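Local coordinates for Alr1585 protein (Nostoc sp., PDB 5C2I) that probably acts as a haem-dependent dye-decolorizing (DyP-type) peroxidase, using hydrogen peroxide to oxidise dyes and other substrates, and assembles as a tetramer, at residues 133-138 / 421-426; 119-122 / 126-129; 142-147 / 254-259. The protein carries 1 engineered substitution. One frame throughout, in Å; residues are numbered along the deposited sequence.

From the N terminus, contact 2 comes first: it closes a short loop, bringing the end of helix 117-121 against the start of helix 126-132. The chain leaves that second helix directly into residues 133-138, where contact 1 opens, and then into 142-147, where contact 3 opens. Of these two, contact 3 closes first, on strand 250-261 of the C-terminal half; contact 1 closes far later, at 421-426 beside the haem, so its long loop encloses all of contact 3. Two polar links connect the three: Asp134 forms a salt bridge with Arg257 of contact 3, and its N probably bonds to Arg129 O of contact 2. Contacts 1 and 3 thus join the chain's two halves.

Contact 1. Residues 133-138 / 421-426; sequences GDPKIA and IGQPSG. With HEM (protoporphyrin IX containing Fe), chain E.
Asp134 OD1 is held by two donors: Gln423 NE2 at 2.8 Å, and the guanidinium of Arg257, reaching in from strand 250-261 as a salt bridge through NH2. The amide bond is fairly straight, with an N-H...O angle of 159°. It reaches OD1 on the anti side, somewhat out of the carboxylate plane, while OD1 itself lies almost in the plane of the Gln423 amide. The carboxylate and amide planes stand nearly perpendicular, 79° apart. The same NE2 also donates to Leu132 O, so the glutamine ties its loop to both the last turn of helix 126-132 and the aspartate just beyond it. To get there, Gln423 starts with CG nearly eclipsing its backbone N (chi1 -21°) and then runs out extended over the Gly133 carbonyl, with CD 3.4 Å from Gly133 O. Gly133 ends the helix in a Schellman motif; its positive phi favours glycine, and a CB there would come too close to Gln423 O. Met450 of strand 448-458 touches both Asp134 and Pro135. Two residues before the glutamine, the 421-426 loop contributes to the haem pocket of this DyP-type peroxidase. Ile421 packs against the porphyrin face opposite the water bound to iron at 2.3 Å: its CG2 is 3.5 Å from the haem bridge carbon CHC, and CD1 lies 3.6 Å from haem C2C. After Gln423 the chain turns away through a cis peptide bond to Pro424.

Contact 2. Residues 119-122 / 126-129; sequences FRMG and EEIR
Met121 and Ile128 make the apolar part of this contact, their side chains crossing at a slant. Ile128 CG1 lies 4.0 Å from Met121 CB, and further out Ile128 CD1 comes to 4.1 Å from Met121 SD. CG1 also rests 3.7 Å from Gly122 O, packing against the backbone where the first helix ends. Exchanging Ile128 for an alanine would probably open a gap beside Met121 CB and SD, leaving the thioether freer to turn. A second kind of contact is methyl against carboxylate: the methionine chain bends at its last torsion (chi3 87°), which sets CE 3.5 Å from Glu127 OE1, with the extended glutamate running across it at about a right angle. Charge pairing stays within the second helix, where Arg129 grips Glu126 side-on, NE to OE1 at 2.9 Å and NH2 to OE2 at 2.8 Å, both acceptors close to the guanidinium plane. Asn125 OD1 accepts a bond from Ile128 N at the helix start, and Tyr455 of strand 448-458 touches the Ile128 side chain. At Gly122, where a CB would jam against the preceding carbonyl, the chain enters a tight connection between two short consecutive helices, packed against strand 448-458 in this DyP-type peroxidase.

Contact 3. Residues 142-147 / 254-259; sequences LGFQSE and LVYRKL
The Lys258 side chain crosses that of Phe144 at about a right angle, passing its CE2 corner. CB is 4.1 Å from Phe144 CE2; with CG anti to the backbone N (chi1 180°) and every later torsion extended, the chain passes the ring, bringing CD to 3.8 Å from the same CE2. Beyond that, NZ meets Glu141 and Glu183 in salt bridges, bonds to a glycerol probably from the crystallisation liquor, and takes part in a cation-pi contact with Tyr369. The buried ammonium thus has two carboxylates near it, which would be expected to favour its charged form. Two residues back on the same face of strand 250-261, Tyr256 adds an apolar touch, its CE1 4.3 Å from Phe144 CZ. The strand belongs to the C-terminal antiparallel sheet, while His45, bonded to Tyr256 OH, and His181, whose ring meets that of Phe144, lie on strands of the N-terminal sheet. Phe144 therefore sits where the two alpha+beta halves of the DyP fold come together. It is carried there by the short helical turn 142-145, whose Gly143 N is bonded to Gln171 of the second subunit.

Contact 1. Residues 133-138 / 421-426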
loop_
_atom_site.group_PDB
_atom_site.type_symbol
_atom_site.label_atom_id
_atom_site.label_comp_id
_atom_site.label_asym_id
_atom_site.label_seq_id
_atom_site.Cartn_x
_atom_site.Cartn_y
_atom_site.Cartn_z
ATOM N N GLY A 133 7.077 -33.963 -27.855
ATOM C CA GLY A 133 7.278 -32.892 -28.874
ATOM C C GLY A 133 8.259 -31.833 -28.417
ATOM O O GLY A 133 8.276 -30.695 -28.948
ATOM N N ASP A 134 9.081 -32.215 -27.440
ATOM C CA ASP A 134 9.983 -31.285 -26.771
ATOM C C ASP A 134 11.157 -30.918 -27.661
ATOM O O ASP A 134 11.524 -31.664 -28.593
ATOM C CB ASP A 134 10.516 -31.899 -25.460
ATOM C CG ASP A 134 9.674 -31.567 -24.245
ATOM O OD1 ASP A 134 8.757 -30.704 -24.301
ATOM O OD2 ASP A 134 9.965 -32.157 -23.197
ATOM N N PRO A 135 11.778 -29.759 -27.381
ATOM C CA PRO A 135 12.882 -29.328 -28.192
ATOM C C PRO A 135 14.161 -30.084 -27.852
ATOM O O PRO A 135 14.219 -30.814 -26.872
ATOM C CB PRO A 135 13.032 -27.854 -27.822
ATOM C CG PRO A 135 12.592 -27.787 -26.416
ATOM C CD PRO A 135 11.473 -28.791 -26.314
ATOM N N LYS A 136 15.199 -29.902 -28.655
ATOM C CA LYS A 136 16.458 -30.601 -28.393
ATOM C C LYS A 136 17.043 -30.193 -27.053
ATOM O O LYS A 136 16.932 -29.040 -26.648
ATOM C CB LYS A 136 17.479 -30.315 -29.488
ATOM C CG LYS A 136 17.080 -30.862 -30.835
ATOM C CD LYS A 136 18.198 -30.664 -31.845
ATOM C CE LYS A 136 17.719 -31.044 -33.239
ATOM N NZ LYS A 136 17.659 -32.520 -33.374
ATOM N N ILE A 137 17.687 -31.147 -26.385
ATOM C CA ILE A 137 18.231 -30.905 -25.060
ATOM C C ILE A 137 19.298 -29.808 -25.130
ATOM O O ILE A 137 19.475 -29.073 -24.172
ATOM C CB ILE A 137 18.773 -32.209 -24.414
ATOM C CG1 ILE A 137 17.631 -33.016 -23.755
ATOM C CG2 ILE A 137 19.727 -31.916 -23.252
ATOM C CD1 ILE A 137 16.359 -33.190 -24.543
ATOM N N ALA A 138 19.983 -29.685 -26.257
ATOM C CA ALA A 138 20.991 -28.621 -26.428
ATOM C C ALA A 138 20.395 -27.201 -26.378
ATOM O O ALA A 138 21.138 -26.247 -26.242
ATOM C CB ALA A 138 21.779 -28.822 -27.740
ATOM N N ILE A 421 -0.198 -24.640 -25.073
ATOM C CA ILE A 421 0.940 -25.501 -24.752
ATOM C C ILE A 421 1.199 -26.631 -25.755
ATOM O O ILE A 421 2.178 -27.387 -25.615
ATOM C CB ILE A 421 0.786 -26.184 -23.353
ATOM C CG1 ILE A 421 -0.384 -27.163 -23.347
ATOM C CG2 ILE A 421 0.654 -25.181 -22.263
ATOM C CD1 ILE A 421 -0.363 -28.195 -22.228
ATOM N N GLY A 422 0.381 -26.756 -26.791
ATOM C CA GLY A 422 0.547 -27.820 -27.731
ATOM C C GLY A 422 1.798 -27.675 -28.594
ATOM O O GLY A 422 2.048 -26.603 -29.147
ATOM N N GLN A 423 2.554 -28.749 -28.736
ATOM C CA GLN A 423 3.754 -28.788 -29.619
ATOM C C GLN A 423 3.646 -29.941 -30.591
ATOM O O GLN A 423 3.473 -31.075 -30.146
ATOM C CB GLN A 423 5.058 -29.039 -28.817
ATOM C CG GLN A 423 5.033 -28.742 -27.400
ATOM C CD GLN A 423 6.397 -28.842 -26.738
ATOM O OE1 GLN A 423 7.134 -27.880 -26.732
ATOM N NE2 GLN A 423 6.661 -29.950 -26.066
ATOM N N PRO A 424 3.834 -29.684 -31.914
ATOM C CA PRO A 424 4.089 -28.377 -32.516
ATOM C C PRO A 424 2.827 -27.544 -32.621
ATOM O O PRO A 424 1.711 -28.102 -32.486
ATOM C CB PRO A 424 4.597 -28.737 -33.913
ATOM C CG PRO A 424 3.901 -30.049 -34.238
ATOM C CD PRO A 424 3.911 -30.772 -32.909
ATOM N N SER A 425 2.993 -26.240 -32.847
ATOM C CA SER A 425 1.869 -25.368 -33.079
ATOM C C SER A 425 1.171 -25.750 -34.376
ATOM O O SER A 425 1.766 -26.417 -35.268
ATOM C CB SER A 425 2.288 -23.903 -33.152
ATOM O OG SER A 425 3.171 -23.674 -34.233
ATOM N N GLY A 426 -0.078 -25.337 -34.493
ATOM C CA GLY A 426 -0.885 -25.660 -35.676
ATOM C C GLY A 426 -2.155 -24.835 -35.783
ATOM O O GLY A 426 -2.178 -23.639 -35.435
HETATM C CHA HEM E . -5.417 -25.091 -16.276
HETATM C CHB HEM E . -2.237 -21.819 -17.838
HETATM C CHC HEM E . 0.923 -25.365 -18.768
HETATM C CHD HEM E . -2.376 -28.610 -17.437
HETATM C C1A HEM E . -4.834 -23.888 -16.640
HETATM C C2A HEM E . -5.469 -22.613 -16.564
HETATM C C3A HEM E . -4.574 -21.701 -17.003
HETATM C C4A HEM E . -3.390 -22.402 -17.321
HETATM C CMA HEM E . -4.743 -20.208 -17.088
HETATM C CAA HEM E . -6.891 -22.303 -16.079
HETATM C CBA HEM E . -7.095 -22.055 -14.582
HETATM C CGA HEM E . -6.694 -23.290 -13.824
HETATM O O1A HEM E . -7.485 -24.264 -13.662
HETATM O O2A HEM E . -5.554 -23.340 -13.357
HETATM C C1B HEM E . -1.085 -22.526 -18.180
HETATM C C2B HEM E . 0.131 -21.910 -18.640
HETATM C C3B HEM E . 1.014 -22.873 -18.857
HETATM C C4B HEM E . 0.303 -24.124 -18.584
HETATM C CMB HEM E . 0.337 -20.444 -18.793
HETATM C CAB HEM E . 2.440 -22.829 -19.268
HETATM C CBB HEM E . 3.245 -21.770 -19.071
HETATM C C1C HEM E . 0.281 -26.593 -18.535
HETATM C C2C HEM E . 0.781 -27.842 -18.839
HETATM C C3C HEM E . -0.173 -28.760 -18.480
HETATM C C4C HEM E . -1.242 -28.043 -17.932
HETATM C CMC HEM E . 2.133 -28.182 -19.396
HETATM C CAC HEM E . -0.174 -30.214 -18.631
HETATM C CBC HEM E . 0.423 -30.940 -19.545
HETATM C C1D HEM E . -3.417 -27.852 -16.905
HETATM C C2D HEM E . -4.582 -28.494 -16.305
HETATM C C3D HEM E . -5.449 -27.531 -16.024
HETATM C C4D HEM E . -4.760 -26.283 -16.419
HETATM C CMD HEM E . -4.812 -29.976 -16.059
HETATM C CAD HEM E . -6.782 -27.704 -15.354
HETATM C CBD HEM E . -7.918 -28.028 -16.331
HETATM C CGD HEM E . -9.189 -28.225 -15.571
HETATM O O1D HEM E . -10.142 -27.530 -15.913
HETATM O O2D HEM E . -9.303 -29.071 -14.619
HETATM N NA HEM E . -3.588 -23.755 -17.178
HETATM N NB HEM E . -0.947 -23.813 -18.242
HETATM N NC HEM E . -0.997 -26.705 -18.071
HETATM N ND HEM E . -3.590 -26.534 -17.029
HETATM FE FE HEM E . -2.320 -25.221 -17.647
HETATM O O HOH W 1 -1.213 -25.155 -15.589
#

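Contact 2. Residues 119-122 / 126-129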
loop_
_atom_site.group_PDB
_atom_site.type_symbol
_atom_site.label_atom_id
_atom_site.label_comp_id
_atom_site.label_asym_id
_atom_site.label_seq_id
_atom_site.Cartn_x
_atom_site.Cartn_y
_atom_site.Cartn_z
ATOM N N PHE A 119 10.034 -41.773 -15.271
ATOM C CA PHE A 119 10.957 -41.375 -14.175
ATOM C C PHE A 119 12.318 -42.053 -14.365
ATOM O O PHE A 119 13.350 -41.389 -14.295
ATOM C CB PHE A 119 10.334 -41.736 -12.812
ATOM C CG PHE A 119 11.329 -41.806 -11.695
ATOM C CD1 PHE A 119 11.765 -40.663 -11.090
ATOM C CD2 PHE A 119 11.869 -43.022 -11.305
ATOM C CE1 PHE A 119 12.683 -40.725 -10.036
ATOM C CE2 PHE A 119 12.771 -43.102 -10.254
ATOM C CZ PHE A 119 13.200 -41.952 -9.632
ATOM N N ARG A 120 12.306 -43.348 -14.682
ATOM C CA ARG A 120 13.572 -44.081 -14.930
ATOM C C ARG A 120 14.310 -43.641 -16.179
ATOM O O ARG A 120 15.545 -43.550 -16.201
ATOM C CB ARG A 120 13.324 -45.547 -15.004
ATOM C CG ARG A 120 12.935 -46.117 -13.663
ATOM C CD ARG A 120 12.888 -47.613 -13.767
ATOM N NE ARG A 120 12.843 -48.174 -12.451
ATOM C CZ ARG A 120 13.139 -49.408 -12.153
ATOM N NH1 ARG A 120 13.466 -50.258 -13.088
ATOM N NH2 ARG A 120 13.035 -49.779 -10.910
ATOM N N MET A 121 13.572 -43.309 -17.202
ATOM C CA MET A 121 14.187 -42.877 -18.443
ATOM C C MET A 121 14.843 -41.496 -18.293
ATOM O O MET A 121 15.872 -41.235 -18.892
ATOM C CB MET A 121 13.130 -42.885 -19.556
ATOM C CG MET A 121 12.717 -44.307 -19.926
ATOM S SD MET A 121 11.167 -44.356 -20.819
ATOM C CE MET A 121 11.759 -44.128 -22.528
ATOM N N GLY A 122 14.204 -40.599 -17.550
ATOM C CA GLY A 122 14.669 -39.219 -17.441
ATOM C C GLY A 122 14.095 -38.340 -18.554
ATOM O O GLY A 122 13.794 -38.813 -19.642
ATOM N N GLU A 126 15.684 -39.567 -25.290
ATOM C CA GLU A 126 15.256 -39.179 -26.633
ATOM C C GLU A 126 13.816 -39.626 -26.955
ATOM O O GLU A 126 13.069 -38.893 -27.606
ATOM C CB GLU A 126 16.269 -39.732 -27.683
ATOM C CG GLU A 126 15.897 -39.527 -29.140
ATOM C CD GLU A 126 15.752 -38.061 -29.522
ATOM O OE1 GLU A 126 16.212 -37.169 -28.758
ATOM O OE2 GLU A 126 15.106 -37.786 -30.555
ATOM N N GLU A 127 13.421 -40.796 -26.470
ATOM C CA GLU A 127 12.066 -41.292 -26.711
ATOM C C GLU A 127 11.053 -40.429 -25.964
ATOM O O GLU A 127 10.020 -40.054 -26.501
ATOM C CB GLU A 127 11.877 -42.747 -26.224
ATOM C CG GLU A 127 12.612 -43.801 -27.022
ATOM C CD GLU A 127 12.409 -45.214 -26.442
ATOM O OE1 GLU A 127 11.387 -45.515 -25.756
ATOM O OE2 GLU A 127 13.314 -46.017 -26.635
ATOM N N ILE A 128 11.384 -40.063 -24.735
ATOM C CA ILE A 128 10.565 -39.134 -23.965
ATOM C C ILE A 128 10.429 -37.782 -24.665
ATOM O O ILE A 128 9.311 -37.272 -24.838
ATOM C CB ILE A 128 11.163 -38.906 -22.558
ATOM C CG1 ILE A 128 11.070 -40.202 -21.737
ATOM C CG2 ILE A 128 10.490 -37.728 -21.849
ATOM C CD1 ILE A 128 9.670 -40.575 -21.286
ATOM N N ARG A 129 11.558 -37.197 -25.065
ATOM C CA ARG A 129 11.558 -35.937 -25.776
ATOM C C ARG A 129 10.672 -35.983 -27.020
ATOM O O ARG A 129 9.833 -35.092 -27.223
ATOM C CB ARG A 129 12.988 -35.552 -26.191
ATOM C CG ARG A 129 13.095 -34.167 -26.795
ATOM C CD ARG A 129 14.428 -34.025 -27.511
ATOM N NE ARG A 129 14.542 -34.822 -28.696
ATOM C CZ ARG A 129 14.022 -34.450 -29.839
ATOM N NH1 ARG A 129 13.312 -33.333 -29.927
ATOM N NH2 ARG A 129 14.198 -35.214 -30.923
#

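Contact 3. Residues 142-147 / 254-259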
loop_
_atom_site.group_PDB
_atom_site.type_symbol
_atom_site.label_atom_id
_atom_site.label_comp_id
_atom_site.label_asym_id
_atom_site.label_seq_id
_atom_site.Cartn_x
_atom_site.Cartn_y
_atom_site.Cartn_z
ATOM N N LEU A 142 21.540 -23.979 -19.499
ATOM C CA LEU A 142 22.741 -24.735 -19.094
ATOM C C LEU A 142 22.566 -25.550 -17.817
ATOM O O LEU A 142 22.945 -26.711 -17.776
ATOM C CB LEU A 142 23.939 -23.788 -18.923
ATOM C CG LEU A 142 24.519 -23.180 -20.201
ATOM C CD1 LEU A 142 25.458 -22.025 -19.856
ATOM C CD2 LEU A 142 25.262 -24.249 -21.012
ATOM N N GLY A 143 21.951 -24.962 -16.799
ATOM C CA GLY A 143 21.732 -25.659 -15.527
ATOM C C GLY A 143 21.048 -27.030 -15.687
ATOM O O GLY A 143 21.423 -28.018 -15.039
ATOM N N PHE A 144 20.082 -27.108 -16.599
ATOM C CA PHE A 144 19.332 -28.321 -16.789
ATOM C C PHE A 144 20.032 -29.337 -17.671
ATOM O O PHE A 144 19.583 -30.465 -17.750
ATOM C CB PHE A 144 17.938 -27.993 -17.345
ATOM C CG PHE A 144 17.065 -27.220 -16.375
ATOM C CD1 PHE A 144 16.513 -27.847 -15.270
ATOM C CD2 PHE A 144 16.847 -25.869 -16.543
ATOM C CE1 PHE A 144 15.728 -27.148 -14.387
ATOM C CE2 PHE A 144 16.066 -25.161 -15.652
ATOM C CZ PHE A 144 15.512 -25.801 -14.565
ATOM N N GLN A 145 21.113 -28.938 -18.354
ATOM C CA GLN A 145 21.850 -29.876 -19.177
ATOM C C GLN A 145 22.730 -30.808 -18.374
ATOM O O GLN A 145 23.168 -31.826 -18.884
ATOM C CB GLN A 145 22.671 -29.144 -20.237
ATOM C CG GLN A 145 21.756 -28.415 -21.230
ATOM C CD GLN A 145 22.473 -27.883 -22.438
ATOM O OE1 GLN A 145 23.420 -28.485 -22.904
ATOM N NE2 GLN A 145 22.046 -26.735 -22.936
ATOM N N SER A 146 23.033 -30.447 -17.137
ATOM C CA SER A 146 23.815 -31.316 -16.250
ATOM C C SER A 146 23.006 -32.539 -15.867
ATOM O O SER A 146 21.792 -32.529 -15.953
ATOM C CB SER A 146 24.164 -30.573 -14.964
ATOM O OG SER A 146 25.100 -29.530 -15.247
ATOM N N GLU A 147 23.693 -33.592 -15.428
ATOM C CA GLU A 147 23.031 -34.724 -14.826
ATOM C C GLU A 147 22.561 -34.259 -13.425
ATOM O O GLU A 147 23.356 -33.835 -12.609
ATOM C CB GLU A 147 23.973 -35.925 -14.710
ATOM C CG GLU A 147 23.316 -37.114 -14.037
ATOM C CD GLU A 147 24.197 -38.351 -13.997
ATOM O OE1 GLU A 147 24.619 -38.798 -15.084
ATOM O OE2 GLU A 147 24.421 -38.902 -12.886
ATOM N N LEU A 254 7.178 -36.357 -9.301
ATOM C CA LEU A 254 7.213 -34.970 -9.650
ATOM C C LEU A 254 7.678 -34.780 -11.090
ATOM O O LEU A 254 8.726 -35.312 -11.493
ATOM C CB LEU A 254 8.149 -34.206 -8.718
ATOM C CG LEU A 254 8.413 -32.736 -9.055
ATOM C CD1 LEU A 254 7.196 -31.864 -8.933
ATOM C CD2 LEU A 254 9.558 -32.175 -8.208
ATOM N N VAL A 255 6.947 -33.988 -11.846
ATOM C CA VAL A 255 7.390 -33.482 -13.146
ATOM C C VAL A 255 7.757 -32.016 -12.904
ATOM O O VAL A 255 6.934 -31.262 -12.378
ATOM C CB VAL A 255 6.243 -33.547 -14.167
ATOM C CG1 VAL A 255 6.589 -32.745 -15.443
ATOM C CG2 VAL A 255 5.898 -34.975 -14.515
ATOM N N TYR A 256 8.970 -31.624 -13.263
ATOM C CA TYR A 256 9.444 -30.229 -13.169
ATOM C C TYR A 256 9.854 -29.780 -14.561
ATOM O O TYR A 256 10.674 -30.448 -15.191
ATOM C CB TYR A 256 10.642 -30.133 -12.201
ATOM C CG TYR A 256 11.051 -28.727 -11.838
ATOM C CD1 TYR A 256 11.545 -27.813 -12.814
ATOM C CD2 TYR A 256 10.951 -28.285 -10.562
ATOM C CE1 TYR A 256 11.877 -26.523 -12.472
ATOM C CE2 TYR A 256 11.331 -27.000 -10.202
ATOM C CZ TYR A 256 11.767 -26.117 -11.152
ATOM O OH TYR A 256 12.128 -24.857 -10.783
ATOM N N ARG A 257 9.266 -28.675 -15.039
ATOM C CA ARG A 257 9.558 -28.113 -16.356
ATOM C C ARG A 257 9.595 -26.617 -16.269
ATOM O O ARG A 257 8.643 -26.006 -15.741
ATOM C CB ARG A 257 8.517 -28.550 -17.380
ATOM C CG ARG A 257 8.579 -30.060 -17.698
ATOM C CD ARG A 257 7.349 -30.583 -18.410
ATOM N NE ARG A 257 7.142 -30.096 -19.772
ATOM C CZ ARG A 257 7.791 -30.529 -20.858
ATOM N NH1 ARG A 257 8.793 -31.409 -20.794
ATOM N NH2 ARG A 257 7.451 -30.042 -22.035
ATOM N N LYS A 258 10.697 -26.016 -16.758
ATOM C CA LYS A 258 10.794 -24.574 -16.808
ATOM C C LYS A 258 10.217 -24.083 -18.143
ATOM O O LYS A 258 10.747 -24.436 -19.202
ATOM C CB LYS A 258 12.217 -24.113 -16.628
ATOM C CG LYS A 258 12.367 -22.602 -16.678
ATOM C CD LYS A 258 13.787 -22.143 -16.303
ATOM C CE LYS A 258 13.875 -20.620 -16.192
ATOM N NZ LYS A 258 15.194 -20.113 -15.733
ATOM N N LEU A 259 9.106 -23.362 -18.080
ATOM C CA LEU A 259 8.353 -23.000 -19.297
ATOM C C LEU A 259 8.378 -21.480 -19.461
ATOM O O LEU A 259 7.670 -20.753 -18.771
ATOM C CB LEU A 259 6.920 -23.549 -19.186
ATOM C CG LEU A 259 6.761 -25.050 -19.003
ATOM C CD1 LEU A 259 5.280 -25.461 -18.970
ATOM C CD2 LEU A 259 7.498 -25.807 -20.091
#